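Long-range contact in pullulanase (Klebsiella oxytoca, PDB 2YOC), which hydrolyses the alpha-1,6-glucosidic linkages of pullulan and related branched alpha-glucans and is a substrate of a type 2 secretion system: residues Ser62-Leu76 with Leu104-Gly118. Numbering follows the deposited sequence.
Sequences SKNLYLWNNETCDAL and LNKESGCINVIVRDG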
loop_
_atom_site.group_PDB
_atom_site.type_symbol
_atom_site.label_atom_id
_atom_site.label_comp_id
_atom_site.label_asym_id
_atom_site.label_seq_id
_atom_site.Cartn_x
_atom_site.Cartn_y
_atom_site.Cartn_z
ATOM N N SER B 62 -42.228 1.118 -35.791
ATOM C CA SER B 62 -41.426 1.202 -34.569
ATOM C C SER B 62 -42.013 2.156 -33.509
ATOM O O SER B 62 -41.773 1.950 -32.319
ATOM C CB SER B 62 -39.987 1.583 -34.913
ATOM O OG SER B 62 -39.913 2.775 -35.684
ATOM N N LYS B 63 -42.799 3.169 -33.951
ATOM C CA LYS B 63 -43.460 4.179 -33.120
ATOM C C LYS B 63 -44.669 3.602 -32.391
ATOM O O LYS B 63 -45.510 2.941 -33.011
ATOM C CB LYS B 63 -43.849 5.411 -33.963
ATOM C CG LYS B 63 -42.824 6.546 -33.966
ATOM C CD LYS B 63 -41.515 6.193 -34.663
ATOM C CE LYS B 63 -40.568 7.351 -34.702
ATOM N NZ LYS B 63 -39.402 7.055 -35.565
ATOM N N ASN B 64 -44.732 3.833 -31.064
ATOM C CA ASN B 64 -45.795 3.340 -30.179
ATOM C C ASN B 64 -45.954 4.175 -28.910
ATOM O O ASN B 64 -44.986 4.752 -28.418
ATOM C CB ASN B 64 -45.557 1.867 -29.805
ATOM C CG ASN B 64 -44.233 1.600 -29.121
ATOM O OD1 ASN B 64 -43.155 1.855 -29.668
ATOM N ND2 ASN B 64 -44.288 1.032 -27.928
ATOM N N LEU B 65 -47.163 4.202 -28.353
ATOM C CA LEU B 65 -47.394 4.942 -27.119
ATOM C C LEU B 65 -47.602 4.004 -25.956
ATOM O O LEU B 65 -48.494 3.151 -26.013
ATOM C CB LEU B 65 -48.632 5.852 -27.200
ATOM C CG LEU B 65 -48.884 6.676 -28.437
ATOM C CD1 LEU B 65 -50.145 7.452 -28.266
ATOM C CD2 LEU B 65 -47.723 7.621 -28.737
ATOM N N TYR B 66 -46.826 4.186 -24.871
ATOM C CA TYR B 66 -47.086 3.417 -23.658
ATOM C C TYR B 66 -48.143 4.230 -22.905
ATOM O O TYR B 66 -47.845 5.305 -22.371
ATOM C CB TYR B 66 -45.829 3.140 -22.799
ATOM C CG TYR B 66 -46.142 2.361 -21.533
ATOM C CD1 TYR B 66 -46.398 0.991 -21.575
ATOM C CD2 TYR B 66 -46.211 2.999 -20.298
ATOM C CE1 TYR B 66 -46.717 0.278 -20.417
ATOM C CE2 TYR B 66 -46.520 2.293 -19.133
ATOM C CZ TYR B 66 -46.767 0.932 -19.197
ATOM O OH TYR B 66 -47.058 0.237 -18.046
ATOM N N LEU B 67 -49.395 3.756 -22.968
ATOM C CA LEU B 67 -50.555 4.389 -22.346
ATOM C C LEU B 67 -50.959 3.608 -21.088
ATOM O O LEU B 67 -50.866 2.375 -21.075
ATOM C CB LEU B 67 -51.685 4.519 -23.373
ATOM C CG LEU B 67 -51.381 5.453 -24.559
ATOM C CD1 LEU B 67 -51.976 4.922 -25.838
ATOM C CD2 LEU B 67 -51.861 6.861 -24.298
ATOM N N TRP B 68 -51.312 4.335 -20.000
ATOM C CA TRP B 68 -51.590 3.745 -18.683
ATOM C C TRP B 68 -52.413 4.632 -17.757
ATOM O O TRP B 68 -52.209 5.845 -17.710
ATOM C CB TRP B 68 -50.262 3.371 -17.987
ATOM C CG TRP B 68 -49.278 4.507 -17.896
ATOM C CD1 TRP B 68 -48.576 5.083 -18.919
ATOM C CD2 TRP B 68 -48.904 5.206 -16.713
ATOM N NE1 TRP B 68 -47.803 6.113 -18.444
ATOM C CE2 TRP B 68 -47.972 6.201 -17.089
ATOM C CE3 TRP B 68 -49.261 5.084 -15.364
ATOM C CZ2 TRP B 68 -47.412 7.082 -16.167
ATOM C CZ3 TRP B 68 -48.694 5.948 -14.450
ATOM C CH2 TRP B 68 -47.781 6.932 -14.850
ATOM N N ASN B 69 -53.294 3.995 -16.972
ATOM C CA ASN B 69 -54.186 4.630 -16.001
ATOM C C ASN B 69 -53.593 4.690 -14.579
ATOM O O ASN B 69 -53.164 3.659 -14.040
ATOM C CB ASN B 69 -55.538 3.889 -15.970
ATOM C CG ASN B 69 -56.523 4.289 -17.037
ATOM O OD1 ASN B 69 -56.650 5.455 -17.391
ATOM N ND2 ASN B 69 -57.317 3.341 -17.500
ATOM N N ASN B 70 -53.600 5.896 -13.966
ATOM C CA ASN B 70 -53.132 6.119 -12.593
ATOM C C ASN B 70 -54.061 7.063 -11.814
ATOM O O ASN B 70 -54.919 7.705 -12.427
ATOM C CB ASN B 70 -51.632 6.517 -12.530
ATOM C CG ASN B 70 -51.249 7.985 -12.668
ATOM O OD1 ASN B 70 -51.989 8.830 -13.189
ATOM N ND2 ASN B 70 -50.029 8.310 -12.245
ATOM N N GLU B 71 -53.884 7.141 -10.469
ATOM C CA GLU B 71 -54.653 7.973 -9.529
ATOM C C GLU B 71 -54.858 9.413 -10.010
ATOM O O GLU B 71 -55.909 9.990 -9.743
ATOM C CB GLU B 71 -54.027 7.963 -8.116
ATOM C CG GLU B 71 -53.405 6.657 -7.620
ATOM C CD GLU B 71 -54.176 5.352 -7.750
ATOM O OE1 GLU B 71 -55.153 5.152 -6.993
ATOM O OE2 GLU B 71 -53.763 4.505 -8.577
ATOM N N THR B 72 -53.872 9.966 -10.748
ATOM C CA THR B 72 -53.903 11.309 -11.327
ATOM C C THR B 72 -54.672 11.316 -12.676
ATOM O O THR B 72 -55.779 11.856 -12.734
ATOM C CB THR B 72 -52.472 11.914 -11.390
ATOM O OG1 THR B 72 -51.818 11.744 -10.128
ATOM C CG2 THR B 72 -52.471 13.393 -11.773
ATOM N N CYS B 73 -54.096 10.701 -13.735
ATOM C CA CYS B 73 -54.683 10.647 -15.085
ATOM C C CYS B 73 -55.278 9.268 -15.429
ATOM O O CYS B 73 -54.582 8.386 -15.949
ATOM C CB CYS B 73 -53.675 11.115 -16.138
ATOM S SG CYS B 73 -53.163 12.856 -15.989
ATOM N N ASP B 74 -56.586 9.107 -15.151
ATOM C CA ASP B 74 -57.342 7.858 -15.318
ATOM C C ASP B 74 -58.417 7.812 -16.442
ATOM O O ASP B 74 -59.122 6.798 -16.568
ATOM C CB ASP B 74 -57.935 7.413 -13.957
ATOM C CG ASP B 74 -58.635 8.493 -13.121
ATOM O OD1 ASP B 74 -58.803 9.632 -13.624
ATOM O OD2 ASP B 74 -59.008 8.200 -11.962
ATOM N N ALA B 75 -58.514 8.871 -17.277
ATOM C CA ALA B 75 -59.512 8.975 -18.356
ATOM C C ALA B 75 -59.358 7.995 -19.551
ATOM O O ALA B 75 -60.250 7.940 -20.401
ATOM C CB ALA B 75 -59.618 10.419 -18.835
ATOM N N LEU B 76 -58.261 7.205 -19.597
ATOM C CA LEU B 76 -57.983 6.218 -20.657
ATOM C C LEU B 76 -59.002 5.072 -20.684
ATOM O O LEU B 76 -59.577 4.720 -19.649
ATOM C CB LEU B 76 -56.570 5.622 -20.503
ATOM C CG LEU B 76 -55.384 6.538 -20.754
ATOM C CD1 LEU B 76 -54.790 7.056 -19.446
ATOM C CD2 LEU B 76 -54.334 5.829 -21.529
ATOM N N LEU B 104 -61.192 7.005 -25.163
ATOM C CA LEU B 104 -61.401 7.509 -23.813
ATOM C C LEU B 104 -62.566 6.891 -23.062
ATOM O O LEU B 104 -63.468 6.299 -23.660
ATOM C CB LEU B 104 -61.546 9.028 -23.836
ATOM C CG LEU B 104 -60.262 9.787 -23.657
ATOM C CD1 LEU B 104 -60.106 10.807 -24.699
ATOM C CD2 LEU B 104 -60.210 10.454 -22.384
ATOM N N ASN B 105 -62.517 7.015 -21.733
ATOM C CA ASN B 105 -63.530 6.580 -20.778
ATOM C C ASN B 105 -64.431 7.810 -20.506
ATOM O O ASN B 105 -65.654 7.738 -20.661
ATOM C CB ASN B 105 -62.818 5.997 -19.525
ATOM C CG ASN B 105 -63.364 6.247 -18.123
ATOM O OD1 ASN B 105 -64.265 7.057 -17.867
ATOM N ND2 ASN B 105 -62.755 5.575 -17.157
ATOM N N LYS B 106 -63.800 8.948 -20.160
ATOM C CA LYS B 106 -64.449 10.233 -19.884
ATOM C C LYS B 106 -63.774 11.391 -20.653
ATOM O O LYS B 106 -62.540 11.440 -20.739
ATOM C CB LYS B 106 -64.515 10.530 -18.361
ATOM C CG LYS B 106 -63.174 10.532 -17.625
ATOM C CD LYS B 106 -63.303 10.970 -16.175
ATOM C CE LYS B 106 -61.967 11.076 -15.470
ATOM N NZ LYS B 106 -61.301 9.748 -15.331
ATOM N N GLU B 107 -64.594 12.336 -21.188
ATOM C CA GLU B 107 -64.127 13.527 -21.920
ATOM C C GLU B 107 -63.466 14.575 -20.986
ATOM O O GLU B 107 -62.874 15.545 -21.474
ATOM C CB GLU B 107 -65.269 14.156 -22.743
ATOM C CG GLU B 107 -65.605 13.429 -24.039
ATOM C CD GLU B 107 -66.427 14.230 -25.033
ATOM O OE1 GLU B 107 -67.372 14.929 -24.601
ATOM O OE2 GLU B 107 -66.119 14.170 -26.245
ATOM N N SER B 108 -63.580 14.365 -19.649
ATOM C CA SER B 108 -63.007 15.187 -18.578
ATOM C C SER B 108 -61.708 14.534 -18.029
ATOM O O SER B 108 -61.421 13.376 -18.333
ATOM C CB SER B 108 -64.034 15.367 -17.463
ATOM O OG SER B 108 -63.469 15.988 -16.321
ATOM N N GLY B 109 -60.932 15.292 -17.258
ATOM C CA GLY B 109 -59.697 14.803 -16.655
ATOM C C GLY B 109 -58.468 14.904 -17.532
ATOM O O GLY B 109 -58.264 15.919 -18.203
ATOM N N CYS B 110 -57.621 13.854 -17.497
ATOM C CA CYS B 110 -56.353 13.780 -18.237
ATOM C C CYS B 110 -55.915 12.339 -18.554
ATOM O O CYS B 110 -56.504 11.387 -18.035
ATOM C CB CYS B 110 -55.254 14.554 -17.508
ATOM S SG CYS B 110 -54.890 13.942 -15.843
ATOM N N ILE B 111 -54.862 12.187 -19.384
ATOM C CA ILE B 111 -54.297 10.896 -19.805
ATOM C C ILE B 111 -52.757 10.885 -19.705
ATOM O O ILE B 111 -52.128 11.934 -19.891
ATOM C CB ILE B 111 -54.776 10.521 -21.233
ATOM C CG1 ILE B 111 -54.523 11.678 -22.236
ATOM C CG2 ILE B 111 -56.249 10.097 -21.212
ATOM C CD1 ILE B 111 -54.515 11.323 -23.747
ATOM N N ASN B 112 -52.152 9.699 -19.424
ATOM C CA ASN B 112 -50.686 9.523 -19.339
ATOM C C ASN B 112 -50.142 8.927 -20.647
ATOM O O ASN B 112 -50.405 7.759 -20.952
ATOM C CB ASN B 112 -50.276 8.619 -18.162
ATOM C CG ASN B 112 -50.702 9.078 -16.799
ATOM O OD1 ASN B 112 -50.147 10.026 -16.227
ATOM N ND2 ASN B 112 -51.638 8.347 -16.217
ATOM N N VAL B 113 -49.383 9.730 -21.409
ATOM C CA VAL B 113 -48.790 9.305 -22.680
ATOM C C VAL B 113 -47.256 9.304 -22.607
ATOM O O VAL B 113 -46.643 10.291 -22.197
ATOM C CB VAL B 113 -49.272 10.156 -23.888
ATOM C CG1 VAL B 113 -49.014 9.433 -25.210
ATOM C CG2 VAL B 113 -50.738 10.545 -23.758
ATOM N N ILE B 114 -46.646 8.191 -23.019
ATOM C CA ILE B 114 -45.200 8.071 -23.145
ATOM C C ILE B 114 -45.001 7.736 -24.602
ATOM O O ILE B 114 -45.393 6.660 -25.061
ATOM C CB ILE B 114 -44.513 7.064 -22.178
ATOM C CG1 ILE B 114 -44.652 7.523 -20.708
ATOM C CG2 ILE B 114 -43.032 6.902 -22.554
ATOM C CD1 ILE B 114 -44.537 6.431 -19.673
ATOM N N VAL B 115 -44.476 8.701 -25.339
ATOM C CA VAL B 115 -44.223 8.570 -26.766
ATOM C C VAL B 115 -42.896 7.809 -26.965
ATOM O O VAL B 115 -41.879 8.190 -26.386
ATOM C CB VAL B 115 -44.273 9.969 -27.430
ATOM C CG1 VAL B 115 -43.800 9.922 -28.880
ATOM C CG2 VAL B 115 -45.676 10.568 -27.333
ATOM N N ARG B 116 -42.938 6.692 -27.719
ATOM C CA ARG B 116 -41.773 5.823 -27.927
ATOM C C ARG B 116 -41.525 5.372 -29.377
ATOM O O ARG B 116 -42.420 5.416 -30.214
ATOM C CB ARG B 116 -41.893 4.555 -27.055
ATOM C CG ARG B 116 -42.011 4.759 -25.555
ATOM C CD ARG B 116 -41.948 3.419 -24.847
ATOM N NE ARG B 116 -43.196 2.655 -24.949
ATOM C CZ ARG B 116 -43.282 1.332 -24.843
ATOM N NH1 ARG B 116 -42.189 0.601 -24.659
ATOM N NH2 ARG B 116 -44.457 0.728 -24.940
ATOM N N ASP B 117 -40.288 4.910 -29.639
ATOM C CA ASP B 117 -39.779 4.300 -30.879
ATOM C C ASP B 117 -39.131 3.002 -30.359
ATOM O O ASP B 117 -37.950 2.956 -30.009
ATOM C CB ASP B 117 -38.758 5.219 -31.596
ATOM C CG ASP B 117 -38.333 4.800 -33.001
ATOM O OD1 ASP B 117 -38.303 3.578 -33.280
ATOM O OD2 ASP B 117 -37.932 5.686 -33.787
ATOM N N GLY B 118 -39.969 1.992 -30.223
ATOM C CA GLY B 118 -39.598 0.723 -29.630
ATOM C C GLY B 118 -39.855 0.817 -28.142
ATOM O O GLY B 118 -40.889 1.344 -27.716
#
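N112 lays its CB over one face of the W68 indole, 3.7 Å from the centroid of the five-membered ring, a CH-pi contact in which amide and ring planes stack within 15°. W68 CG sits between its own backbone N and carbonyl carbon (chi1 54°), which folds the ring back across N112. The amide lies over the six-membered part of the indole, and from there N112 ND2 donates to W68 O at 3.0 Å and to N70 OD1 at 3.1 Å, both acceptors near its amide plane. N70 OD1 also takes the backbone N of C73, closing an Asx motif. Just beyond, C73 SG and C110 SG form a disulfide. D74 OD1 meets K106 NZ in a salt bridge, and the backbone N of N105 donates to A75 O at 2.8 Å.

Strands 63-68 and 110-117 pair antiparallel. L65, L67, V113 and V115 share one face, where L65 and L67 rest on strand 99-103 and V115 on L46; Y66, I114 and R116 lie on the other, where Y66 CB packs against R116 NE (3.4 Å), R116 NH1 donates to W83 O and the guanidinium makes a cation-pi contact with the W83 ring. At the far end K63 NZ reaches D117 OD2 at 2.7 Å, from above the carboxylate plane. The C73-C110 disulfide and the N112 amide, bridging W68 O and N70 OD1, thus tie the turn after strand 63-68 to segment 104-118 in this transthyretin-clan domain, while backbone bonds and apolar packing join the strands.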